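Local coordinates for protein aldehyde dehydrogenase (Anabaena variabilis, PDB 4H7N) that probably oxidises aldehydes to carboxylic acids with NAD+ as the electron acceptor, as other members of the aldehyde dehydrogenase family do, at residues A[108-113]-A[119-124]; A[162-167]-A[308-313]; A[291-296]-A[346-351]; A[396-399]-A[403-406]. All coordinates share one frame; numbering follows the deposited sequence.

Contact 1. Residues A[108-113]-A[119-124]; sequences TSAKNT and ALQQSL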
loop_
_atom_site.group_PDB
_atom_site.type_symbol
_atom_site.label_atom_id
_atom_site.label_comp_id
_atom_site.label_asym_id
_atom_site.label_seq_id
_atom_site.Cartn_x
_atom_site.Cartn_y
_atom_site.Cartn_z
ATOM N N THR A 108 13.707 -6.687 15.564
ATOM C CA THR A 108 14.755 -6.108 14.709
ATOM C C THR A 108 15.628 -7.245 14.147
ATOM O O THR A 108 15.574 -8.384 14.590
ATOM C CB THR A 108 15.685 -5.143 15.488
ATOM O OG1 THR A 108 16.388 -5.886 16.502
ATOM C CG2 THR A 108 14.917 -3.957 16.121
ATOM N N SER A 109 16.453 -6.912 13.178
ATOM C CA SER A 109 17.357 -7.873 12.600
ATOM C C SER A 109 18.677 -7.164 12.296
ATOM O O SER A 109 18.736 -5.941 12.207
ATOM C CB SER A 109 16.715 -8.481 11.348
ATOM O OG SER A 109 16.116 -7.466 10.554
ATOM N N ALA A 110 19.744 -7.926 12.203
ATOM C CA ALA A 110 21.053 -7.380 11.896
ATOM C C ALA A 110 21.690 -8.343 10.912
ATOM O O ALA A 110 21.527 -9.542 11.035
ATOM C CB ALA A 110 21.891 -7.241 13.148
ATOM N N LYS A 111 22.364 -7.815 9.912
ATOM C CA LYS A 111 22.817 -8.607 8.782
ATOM C C LYS A 111 24.041 -7.956 8.198
ATOM O O LYS A 111 24.263 -6.773 8.411
ATOM C CB LYS A 111 21.742 -8.644 7.697
ATOM C CG LYS A 111 20.621 -9.617 7.974
ATOM C CD LYS A 111 19.687 -9.735 6.778
ATOM C CE LYS A 111 18.282 -10.118 7.217
ATOM N NZ LYS A 111 17.600 -8.981 7.902
ATOM N N ASN A 112 24.819 -8.714 7.443
ATOM C CA ASN A 112 25.848 -8.120 6.609
ATOM C C ASN A 112 25.265 -7.738 5.271
ATOM O O ASN A 112 24.121 -8.015 5.011
ATOM C CB ASN A 112 26.974 -9.084 6.418
ATOM C CG ASN A 112 27.569 -9.491 7.726
ATOM O OD1 ASN A 112 28.015 -8.640 8.504
ATOM N ND2 ASN A 112 27.569 -10.787 7.995
ATOM N N THR A 113 26.046 -7.064 4.451
ATOM C CA THR A 113 25.635 -6.638 3.124
ATOM C C THR A 113 26.679 -7.113 2.149
ATOM O O THR A 113 27.642 -7.699 2.561
ATOM C CB THR A 113 25.577 -5.101 3.043
ATOM O OG1 THR A 113 26.902 -4.551 3.141
ATOM C CG2 THR A 113 24.683 -4.544 4.148
ATOM N N ALA A 119 27.455 -2.670 7.486
ATOM C CA ALA A 119 26.518 -3.551 8.165
ATOM C C ALA A 119 25.096 -2.950 8.093
ATOM O O ALA A 119 24.942 -1.750 7.989
ATOM C CB ALA A 119 26.938 -3.697 9.607
ATOM N N LEU A 120 24.078 -3.787 8.212
ATOM C CA LEU A 120 22.696 -3.375 8.084
ATOM C C LEU A 120 21.926 -3.779 9.335
ATOM O O LEU A 120 21.990 -4.946 9.765
ATOM C CB LEU A 120 22.092 -4.056 6.844
ATOM C CG LEU A 120 20.570 -3.888 6.692
ATOM C CD1 LEU A 120 20.180 -2.450 6.357
ATOM C CD2 LEU A 120 20.037 -4.841 5.624
ATOM N N GLN A 121 21.227 -2.838 9.942
ATOM C CA GLN A 121 20.204 -3.186 10.940
ATOM C C GLN A 121 18.865 -2.697 10.454
ATOM O O GLN A 121 18.794 -1.690 9.762
ATOM C CB GLN A 121 20.507 -2.575 12.300
ATOM C CG GLN A 121 21.653 -3.256 13.028
ATOM C CD GLN A 121 22.045 -2.502 14.288
ATOM O OE1 GLN A 121 21.193 -1.930 14.968
ATOM N NE2 GLN A 121 23.338 -2.487 14.594
ATOM N N GLN A 122 17.804 -3.413 10.801
ATOM C CA GLN A 122 16.441 -3.034 10.420
ATOM C C GLN A 122 15.611 -2.780 11.672
ATOM O O GLN A 122 15.824 -3.424 12.692
ATOM C CB GLN A 122 15.796 -4.143 9.612
ATOM C CG GLN A 122 16.508 -4.516 8.299
ATOM C CD GLN A 122 16.087 -3.647 7.073
ATOM O OE1 GLN A 122 16.530 -3.888 5.945
ATOM N NE2 GLN A 122 15.242 -2.647 7.302
ATOM N N SER A 123 14.695 -1.813 11.618
ATOM C CA SER A 123 13.673 -1.693 12.681
ATOM C C SER A 123 12.356 -1.245 12.100
ATOM O O SER A 123 12.261 -0.984 10.901
ATOM C CB SER A 123 14.101 -0.761 13.820
ATOM O OG SER A 123 14.109 0.573 13.366
ATOM N N LEU A 124 11.333 -1.209 12.948
ATOM C CA LEU A 124 9.974 -0.952 12.526
ATOM C C LEU A 124 9.337 0.137 13.413
ATOM O O LEU A 124 9.392 0.042 14.615
ATOM C CB LEU A 124 9.204 -2.243 12.626
ATOM C CG LEU A 124 9.791 -3.312 11.706
ATOM C CD1 LEU A 124 9.864 -4.647 12.445
ATOM C CD2 LEU A 124 9.024 -3.419 10.413
#

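Contact 2. Residues A[162-167]-A[308-313]; sequences SEIAPR and IIAEKQ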
loop_
_atom_site.group_PDB
_atom_site.type_symbol
_atom_site.label_atom_id
_atom_site.label_comp_id
_atom_site.label_asym_id
_atom_site.label_seq_id
_atom_site.Cartn_x
_atom_site.Cartn_y
_atom_site.Cartn_z
ATOM N N SER A 162 -20.212 2.174 12.755
ATOM C CA SER A 162 -21.394 2.706 12.073
ATOM C C SER A 162 -22.389 3.104 13.111
ATOM O O SER A 162 -22.601 2.392 14.085
ATOM C CB SER A 162 -22.063 1.621 11.202
ATOM O OG SER A 162 -23.345 2.028 10.685
ATOM N N GLU A 163 -23.001 4.246 12.858
ATOM C CA GLU A 163 -24.107 4.750 13.611
ATOM C C GLU A 163 -25.317 3.831 13.587
ATOM O O GLU A 163 -26.186 3.939 14.458
ATOM C CB GLU A 163 -24.495 6.143 13.081
ATOM C CG GLU A 163 -25.236 6.175 11.756
ATOM C CD GLU A 163 -24.387 6.046 10.495
ATOM O OE1 GLU A 163 -23.153 5.773 10.500
ATOM O OE2 GLU A 163 -25.012 6.156 9.437
ATOM N N ILE A 164 -25.378 2.935 12.607
ATOM C CA ILE A 164 -26.469 1.933 12.542
ATOM C C ILE A 164 -26.369 0.854 13.637
ATOM O O ILE A 164 -27.372 0.276 14.009
ATOM C CB ILE A 164 -26.520 1.270 11.137
ATOM C CG1 ILE A 164 -26.688 2.320 10.019
ATOM C CG2 ILE A 164 -27.602 0.242 11.083
ATOM C CD1 ILE A 164 -27.937 3.169 10.088
ATOM N N ALA A 165 -25.167 0.606 14.173
ATOM C CA ALA A 165 -24.976 -0.463 15.178
ATOM C C ALA A 165 -23.832 -0.134 16.150
ATOM O O ALA A 165 -22.736 -0.691 16.044
ATOM C CB ALA A 165 -24.679 -1.754 14.464
ATOM N N PRO A 166 -24.045 0.824 17.055
ATOM C CA PRO A 166 -22.980 1.376 17.874
ATOM C C PRO A 166 -23.000 0.896 19.320
ATOM O O PRO A 166 -22.103 1.226 20.088
ATOM C CB PRO A 166 -23.284 2.876 17.821
ATOM C CG PRO A 166 -24.783 2.866 17.893
ATOM C CD PRO A 166 -25.255 1.652 17.114
ATOM N N ARG A 167 -24.012 0.151 19.715
ATOM C CA ARG A 167 -24.224 -0.099 21.165
ATOM C C ARG A 167 -23.179 -1.012 21.811
ATOM O O ARG A 167 -22.913 -0.898 23.003
ATOM C CB ARG A 167 -25.591 -0.698 21.424
ATOM C CG ARG A 167 -26.752 0.047 20.808
ATOM C CD ARG A 167 -27.989 -0.785 21.052
ATOM N NE ARG A 167 -29.163 -0.270 20.383
ATOM C CZ ARG A 167 -29.383 -0.294 19.062
ATOM N NH1 ARG A 167 -28.481 -0.735 18.203
ATOM N NH2 ARG A 167 -30.543 0.120 18.593
ATOM N N ILE A 308 -33.064 -7.842 8.869
ATOM C CA ILE A 308 -32.232 -6.934 8.113
ATOM C C ILE A 308 -31.980 -5.747 9.005
ATOM O O ILE A 308 -32.913 -5.075 9.397
ATOM C CB ILE A 308 -32.947 -6.500 6.857
ATOM C CG1 ILE A 308 -33.258 -7.748 6.024
ATOM C CG2 ILE A 308 -32.118 -5.493 6.082
ATOM C CD1 ILE A 308 -34.405 -7.518 5.083
ATOM N N ILE A 309 -30.707 -5.492 9.311
ATOM C CA ILE A 309 -30.321 -4.577 10.368
ATOM C C ILE A 309 -30.575 -3.126 9.988
ATOM O O ILE A 309 -31.080 -2.349 10.770
ATOM C CB ILE A 309 -28.840 -4.803 10.708
ATOM C CG1 ILE A 309 -28.675 -6.133 11.421
ATOM C CG2 ILE A 309 -28.300 -3.689 11.575
ATOM C CD1 ILE A 309 -27.231 -6.538 11.528
ATOM N N ALA A 310 -30.233 -2.763 8.765
ATOM C CA ALA A 310 -30.382 -1.370 8.337
ATOM C C ALA A 310 -31.604 -1.215 7.459
ATOM O O ALA A 310 -31.784 -1.988 6.522
ATOM C CB ALA A 310 -29.118 -0.923 7.610
ATOM N N GLU A 311 -32.443 -0.211 7.719
ATOM C CA GLU A 311 -33.618 0.006 6.851
ATOM C C GLU A 311 -33.277 0.228 5.390
ATOM O O GLU A 311 -34.015 -0.227 4.508
ATOM C CB GLU A 311 -34.444 1.235 7.249
ATOM C CG GLU A 311 -35.393 0.984 8.360
ATOM C CD GLU A 311 -36.618 1.888 8.288
ATOM O OE1 GLU A 311 -36.446 3.084 8.437
ATOM O OE2 GLU A 311 -37.727 1.372 8.069
ATOM N N LYS A 312 -32.221 0.984 5.124
ATOM C CA LYS A 312 -31.857 1.257 3.736
ATOM C C LYS A 312 -31.506 -0.073 3.030
ATOM O O LYS A 312 -31.858 -0.301 1.878
ATOM C CB LYS A 312 -30.740 2.276 3.726
ATOM C CG LYS A 312 -30.038 2.501 2.414
ATOM C CD LYS A 312 -28.609 2.966 2.711
ATOM C CE LYS A 312 -27.595 2.646 1.613
ATOM N NZ LYS A 312 -27.467 3.848 0.748
ATOM N N GLN A 313 -30.889 -1.009 3.737
ATOM C CA GLN A 313 -30.579 -2.279 3.101
ATOM C C GLN A 313 -31.848 -3.096 2.800
ATOM O O GLN A 313 -31.945 -3.770 1.768
ATOM C CB GLN A 313 -29.613 -3.105 3.927
ATOM C CG GLN A 313 -28.952 -4.145 3.066
ATOM C CD GLN A 313 -27.963 -3.468 2.121
ATOM O OE1 GLN A 313 -27.293 -2.518 2.522
ATOM N NE2 GLN A 313 -27.912 -3.909 0.860
#

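Contact 3. Residues A[291-296]-A[346-351]; sequences HRLQLA and CRPTVM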
loop_
_atom_site.group_PDB
_atom_site.type_symbol
_atom_site.label_atom_id
_atom_site.label_comp_id
_atom_site.label_asym_id
_atom_site.label_seq_id
_atom_site.Cartn_x
_atom_site.Cartn_y
_atom_site.Cartn_z
ATOM N N HIS A 291 -35.627 -23.941 3.042
ATOM C CA HIS A 291 -36.946 -23.881 3.580
ATOM C C HIS A 291 -36.930 -24.297 5.068
ATOM O O HIS A 291 -37.752 -23.814 5.822
ATOM C CB HIS A 291 -37.907 -24.722 2.754
ATOM C CG HIS A 291 -39.319 -24.411 3.059
ATOM N ND1 HIS A 291 -40.107 -25.235 3.839
ATOM C CD2 HIS A 291 -40.047 -23.298 2.828
ATOM C CE1 HIS A 291 -41.289 -24.668 4.020
ATOM N NE2 HIS A 291 -41.276 -23.491 3.416
ATOM N N ARG A 292 -35.977 -25.140 5.495
ATOM C CA ARG A 292 -35.872 -25.538 6.913
ATOM C C ARG A 292 -35.455 -24.388 7.848
ATOM O O ARG A 292 -35.741 -24.448 9.031
ATOM C CB ARG A 292 -34.912 -26.711 7.111
ATOM C CG ARG A 292 -35.394 -28.047 6.541
ATOM C CD ARG A 292 -34.262 -29.020 6.192
ATOM N NE ARG A 292 -33.693 -29.718 7.354
ATOM C CZ ARG A 292 -32.600 -29.357 8.046
ATOM N NH1 ARG A 292 -31.900 -28.265 7.731
ATOM N NH2 ARG A 292 -32.195 -30.105 9.073
ATOM N N LEU A 293 -34.815 -23.332 7.349
ATOM C CA LEU A 293 -34.332 -22.254 8.222
ATOM C C LEU A 293 -35.473 -21.355 8.740
ATOM O O LEU A 293 -36.389 -21.021 8.006
ATOM C CB LEU A 293 -33.271 -21.393 7.489
ATOM C CG LEU A 293 -32.073 -22.192 6.927
ATOM C CD1 LEU A 293 -31.074 -21.263 6.278
ATOM C CD2 LEU A 293 -31.429 -23.005 8.034
ATOM N N GLN A 294 -35.380 -20.952 9.999
ATOM C CA GLN A 294 -36.396 -20.119 10.634
ATOM C C GLN A 294 -35.897 -18.711 10.969
ATOM O O GLN A 294 -34.724 -18.515 11.306
ATOM C CB GLN A 294 -36.889 -20.800 11.921
ATOM C CG GLN A 294 -37.486 -22.172 11.654
ATOM C CD GLN A 294 -38.754 -22.070 10.809
ATOM O OE1 GLN A 294 -39.632 -21.264 11.102
ATOM N NE2 GLN A 294 -38.837 -22.866 9.740
ATOM N N LEU A 295 -36.805 -17.745 10.850
ATOM C CA LEU A 295 -36.551 -16.389 11.319
ATOM C C LEU A 295 -36.476 -16.409 12.839
ATOM O O LEU A 295 -37.098 -17.227 13.482
ATOM C CB LEU A 295 -37.671 -15.437 10.903
ATOM C CG LEU A 295 -37.885 -15.304 9.411
ATOM C CD1 LEU A 295 -38.931 -14.237 9.168
ATOM C CD2 LEU A 295 -36.559 -14.941 8.765
ATOM N N ALA A 296 -35.694 -15.495 13.395
ATOM C CA ALA A 296 -35.528 -15.343 14.825
ATOM C C ALA A 296 -36.647 -14.421 15.301
ATOM O O ALA A 296 -36.425 -13.369 15.856
ATOM C CB ALA A 296 -34.160 -14.769 15.141
ATOM N N CYS A 346 -36.354 -10.833 5.774
ATOM C CA CYS A 346 -36.420 -11.573 4.510
ATOM C C CYS A 346 -35.955 -12.989 4.782
ATOM O O CYS A 346 -34.893 -13.214 5.395
ATOM C CB CYS A 346 -35.513 -10.960 3.443
ATOM S SG CYS A 346 -35.795 -11.671 1.773
ATOM N N ARG A 347 -36.711 -13.934 4.278
ATOM C CA ARG A 347 -36.318 -15.323 4.400
ATOM C C ARG A 347 -35.355 -15.710 3.288
ATOM O O ARG A 347 -35.313 -15.076 2.234
ATOM C CB ARG A 347 -37.527 -16.259 4.340
ATOM C CG ARG A 347 -38.448 -16.173 5.529
ATOM C CD ARG A 347 -39.648 -17.094 5.351
ATOM N NE ARG A 347 -40.209 -17.370 6.669
ATOM C CZ ARG A 347 -41.111 -16.622 7.293
ATOM N NH1 ARG A 347 -41.624 -15.532 6.716
ATOM N NH2 ARG A 347 -41.509 -16.977 8.508
ATOM N N PRO A 348 -34.584 -16.769 3.524
ATOM C CA PRO A 348 -33.769 -17.381 2.468
ATOM C C PRO A 348 -34.574 -17.559 1.184
ATOM O O PRO A 348 -35.678 -18.071 1.206
ATOM C CB PRO A 348 -33.390 -18.734 3.077
ATOM C CG PRO A 348 -33.337 -18.462 4.545
ATOM C CD PRO A 348 -34.504 -17.537 4.785
ATOM N N THR A 349 -34.046 -17.041 0.095
ATOM C CA THR A 349 -34.772 -16.919 -1.144
ATOM C C THR A 349 -33.993 -17.564 -2.262
ATOM O O THR A 349 -32.869 -17.141 -2.538
ATOM C CB THR A 349 -34.982 -15.441 -1.443
ATOM O OG1 THR A 349 -35.740 -14.853 -0.378
ATOM C CG2 THR A 349 -35.676 -15.209 -2.738
ATOM N N VAL A 350 -34.563 -18.611 -2.883
ATOM C CA VAL A 350 -33.976 -19.240 -4.086
ATOM C C VAL A 350 -34.754 -18.767 -5.307
ATOM O O VAL A 350 -35.981 -18.898 -5.339
ATOM C CB VAL A 350 -34.020 -20.775 -4.017
ATOM C CG1 VAL A 350 -33.434 -21.406 -5.277
ATOM C CG2 VAL A 350 -33.290 -21.261 -2.776
HETATM N N MSE A 351 -34.036 -18.259 -6.308
HETATM C CA MSE A 351 -34.632 -17.839 -7.562
HETATM C C MSE A 351 -33.925 -18.447 -8.741
HETATM O O MSE A 351 -32.701 -18.607 -8.747
HETATM C CB MSE A 351 -34.496 -16.351 -7.785
HETATM C CG MSE A 351 -34.599 -15.469 -6.572
HETATM SE SE MSE A 351 -34.464 -13.544 -7.132
HETATM C CE MSE A 351 -33.355 -13.655 -8.651
HETATM O O HOH W 1 -38.370 -19.293 7.279
HETATM O O HOH W 2 -39.301 -18.659 10.490
#

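Contact 4. Residues A[396-399]-A[403-406]; sequences VFAG and EALK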
loop_
_atom_site.group_PDB
_atom_site.type_symbol
_atom_site.label_atom_id
_atom_site.label_comp_id
_atom_site.label_asym_id
_atom_site.label_seq_id
_atom_site.Cartn_x
_atom_site.Cartn_y
_atom_site.Cartn_z
ATOM N N VAL A 396 -15.556 -22.765 -5.712
ATOM C CA VAL A 396 -15.702 -23.737 -6.786
ATOM C C VAL A 396 -15.813 -25.114 -6.183
ATOM O O VAL A 396 -14.994 -25.474 -5.336
ATOM C CB VAL A 396 -14.457 -23.738 -7.714
ATOM C CG1 VAL A 396 -14.666 -24.702 -8.867
ATOM C CG2 VAL A 396 -14.194 -22.321 -8.266
ATOM N N PHE A 397 -16.780 -25.891 -6.667
ATOM C CA PHE A 397 -17.052 -27.234 -6.221
ATOM C C PHE A 397 -16.893 -28.184 -7.377
ATOM O O PHE A 397 -17.428 -27.976 -8.484
ATOM C CB PHE A 397 -18.476 -27.392 -5.692
ATOM C CG PHE A 397 -18.767 -26.597 -4.469
ATOM C CD1 PHE A 397 -19.083 -25.257 -4.568
ATOM C CD2 PHE A 397 -18.735 -27.192 -3.210
ATOM C CE1 PHE A 397 -19.333 -24.510 -3.446
ATOM C CE2 PHE A 397 -19.017 -26.455 -2.075
ATOM C CZ PHE A 397 -19.326 -25.113 -2.207
ATOM N N ALA A 398 -16.159 -29.247 -7.114
ATOM C CA ALA A 398 -16.050 -30.322 -8.054
ATOM C C ALA A 398 -15.778 -31.653 -7.351
ATOM O O ALA A 398 -15.675 -31.741 -6.110
ATOM C CB ALA A 398 -14.956 -30.011 -9.076
ATOM N N GLY A 399 -15.629 -32.675 -8.189
ATOM C CA GLY A 399 -15.392 -34.041 -7.763
ATOM C C GLY A 399 -14.006 -34.234 -7.237
ATOM O O GLY A 399 -13.747 -35.234 -6.628
ATOM N N GLU A 403 -9.609 -30.649 -10.192
ATOM C CA GLU A 403 -10.602 -30.098 -11.122
ATOM C C GLU A 403 -11.117 -28.678 -10.739
ATOM O O GLU A 403 -11.171 -27.766 -11.577
ATOM C CB GLU A 403 -11.762 -31.079 -11.287
ATOM C CG GLU A 403 -12.646 -30.714 -12.450
ATOM C CD GLU A 403 -13.876 -31.578 -12.571
ATOM O OE1 GLU A 403 -14.088 -32.533 -11.784
ATOM O OE2 GLU A 403 -14.633 -31.276 -13.504
ATOM N N ALA A 404 -11.485 -28.502 -9.466
ATOM C CA ALA A 404 -11.910 -27.226 -8.967
ATOM C C ALA A 404 -10.786 -26.189 -9.097
ATOM O O ALA A 404 -11.025 -25.034 -9.519
ATOM C CB ALA A 404 -12.363 -27.356 -7.511
ATOM N N LEU A 405 -9.567 -26.568 -8.738
ATOM C CA LEU A 405 -8.477 -25.594 -8.735
ATOM C C LEU A 405 -8.235 -25.052 -10.146
ATOM O O LEU A 405 -7.962 -23.824 -10.317
ATOM C CB LEU A 405 -7.189 -26.165 -8.135
ATOM C CG LEU A 405 -7.093 -26.270 -6.595
ATOM C CD1 LEU A 405 -5.958 -27.203 -6.219
ATOM C CD2 LEU A 405 -6.890 -24.935 -5.923
ATOM N N LYS A 406 -8.324 -25.930 -11.149
ATOM C CA LYS A 406 -8.181 -25.477 -12.558
ATOM C C LYS A 406 -9.098 -24.306 -12.875
ATOM O O LYS A 406 -8.726 -23.401 -13.582
ATOM C CB LYS A 406 -8.490 -26.583 -13.577
ATOM C CG LYS A 406 -7.281 -27.193 -14.234
ATOM C CD LYS A 406 -6.587 -28.196 -13.313
ATOM C CE LYS A 406 -5.584 -29.100 -14.050
ATOM N NZ LYS A 406 -5.188 -30.260 -13.196
#

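Contact 1. Residues A[108-113]-A[119-124]
A beta hairpin projecting from the body of the subunit brings strand 109-112 against the start of strand 118-134, and Ser109, Ala110 and Lys111 of the first meet Gln122, Gln121 and Leu120 of the second. The strands run antiparallel, their axes 4.8 Å apart at the closest approach. Lys111 and Leu120 form a hydrogen-bonded pair: Lys111 N gives its hydrogen to Leu120 O at 2.9 Å, and Leu120 N returns one to Lys111 O at 3.0 Å. At the Ser109-Gln122 pair one bond, from Gln122 N to Ser109 O, is made at 3.0 Å. Between them Ala110 and Gln121 make a non-hydrogen-bonded pair, where the small methyl Ala110 CB rests 4.0 Å from Gln121 CG. The other face carries Ser109 and Gln122: Ser109 OG, held between its own backbone N and carbonyl carbon (chi1 44°), lies 3.5 Å from Gln122 CB. From there the glutamine chain bends at chi2 (-86°) and leads its amide away, and Gln122 OE1 accepts from the backbone N of Glu431 of the second subunit. Near the turn, the side chains of Thr113 and Leu120 cross at about a right angle, with Thr113 CG2 3.8 Å from Leu120 CB, while Thr113 OG1 bonds to Ile118 O and Ile115 N. A branched threonine thus serves both an apolar neighbour and the turn. Strand 454-462 pairs with the other edge of 119-124, and such a protruding sheet reaching a partner subunit is characteristic of the oligomerisation region of aldehyde dehydrogenases.

Contact 2. Residues A[162-167]-A[308-313]
The loop that follows strand 156-161 meets the approach to helix 311-326 in a small apolar contact, with Ile164 facing Ile309 and Ala310. A single methyl does the touching: Ile164 CG2 lies 4.0 Å from Ile309 CG2 and also 4.0 Å from Ala310 CB, so it is shared between two neighbouring residues of the opposite segment. Ile164 and Ile309 cross obliquely, branch against branch. In each isoleucine CG2 stands opposite the backbone N while CG1 lies beside it (chi1 -57° in Ile164, -71° in Ile309), which leaves the short branch to make the contact. The beta-branch puts a methyl next to the main chain, so CG2 reaches Ile309 and Ala310 without a long side chain, and the bare methyl of Ala310 lets the two segments approach. Strand 156-161 belongs to the sheet holding strand 118-134, whereas helix 311-326 comes after strand 269-275 of the other sheet, so the contact joins the two sheet-bearing parts of the aldehyde dehydrogenase fold. The loop is shaped from within by a type I beta turn from Ser162 to Ala165, in which Ala165 N bonds to Ser162 O at 3.1 Å. An ST turn overlaps it: Ser162 OG accepts from Ile164 N at 2.9 Å, a bond that helps fix the backbone bearing the isoleucine. On the other side Ala310 occupies the N-cap position of helix 311-326, its carbonyl O receiving a weak bond from Gln313 N. Trp136 touches both Ile164 and Ile309. Arg167 forms salt bridges with Asp19 and Asp77, while Gln264 OE1 accepts from the backbone N of Ile309.

Contact 3. Residues A[291-296]-A[346-351]
Leu295 and Arg347 meet with one leucine methyl, CD1, lying over the guanidinium, where residues just beyond helix 279-292 pass the run leading into strand 349-352. Leu295 CG stands opposite its carbonyl carbon (chi1 -60°), and both methyls reach the arginine: CD1 stands 3.7 Å above the guanidinium plane, over its centre, and Leu295 CD2 lies 3.9 Å from Arg347 CG. The two side chains cross at about a right angle. Arg347 is extended from CG to NE (chi2 178°, chi3 159°), which carries its charged end across the leucine. An arginine fits here: its carbon chain and guanidinium face pack on the leucine, while its edge meets polar partners. Water 1, in the guanidinium plane, accepts from Arg347 NE at 2.7 Å and donates to Leu293 O, and Arg347 NH1 forms a salt bridge with Glu338. Shortening Leu295 to an alanine removes both methyls, and a gap would probably open over the guanidinium face and beside Arg347 CG. Strand 349-352 belongs to a mixed sheet, and at its entrance Pro348 offers CG to Leu293 CD1 at 4.0 Å. Water 2 links Gln294 OE1 to Leu295 N and accepts a weak, 3.4 Å bond from Arg347 NH2.

Contact 4. Residues A[396-399]-A[403-406]
Ala404 fits against Val396 and Ala398, closing helix 401-408 onto the end of strand 393-397. Val396 CG1 comes within 3.8 Å of Ala404 CB and 3.7 Å of Ala404 O, so it touches the helix backbone as well as the methyl. The valine turns this branch to the helix because CG1 stands opposite its own backbone N (chi1 -177°). Ala398 CB meets Ala404 CB at 4.0 Å, and its short side chain allows the two CA atoms of this pair to approach to 5.2 Å. Two alanines suit the place where the strand's exit passes so close to the helix. The preceding residue, Glu403, lies alongside Ala398, its chain extended past CG (chi2 -175°), and Glu403 CB, CG, CD and OE1 all border the alanine methyl, with OE1 3.8 Å from Ala398 CB. These residues open a beta-alpha-beta unit, strand 393-397, helix 401-408 and strand 415-418, whose two strands are parallel neighbours in the sheet. Ile418 of the second strand touches Ala404, and Ile416 touches Val396. Farther out, Ser244 positions the acid: its OG is hydrogen-bonded to Glu403 OE1 and also to Gly399 N, tying the strand's exit to the start of the helix. With an alanine replacing Glu403, Ser244 would probably lose its carboxylate partner and the methyl of Ala398 the aliphatic chain beside it. The helix start is further tied by Glu403 N to Ser400 OG, and Asn419 OD1 accepts a hydrogen bond from the backbone N of Ala398.

In the fold
Contact 1 stands apart from the others, its centre 48 Å from that of contact 2, 57 Å from contact 3 and 44 Å from contact 4; contacts 2 and 3 lie across the chain's centre from it. Contacts 2 and 3 adjoin, where Ile308 CD1 packs 3.9 Å from Cys346 N, and their segments alternate along the sequence. Contacts 3 and 4 reach the same seven-stranded sheet, with nearest atoms about 14 Å apart. Contacts 1 and 4 are linked through the dimer: Leu405 packs on Gln121 of the second subunit. All four lie away from the predicted active-site residue Glu232.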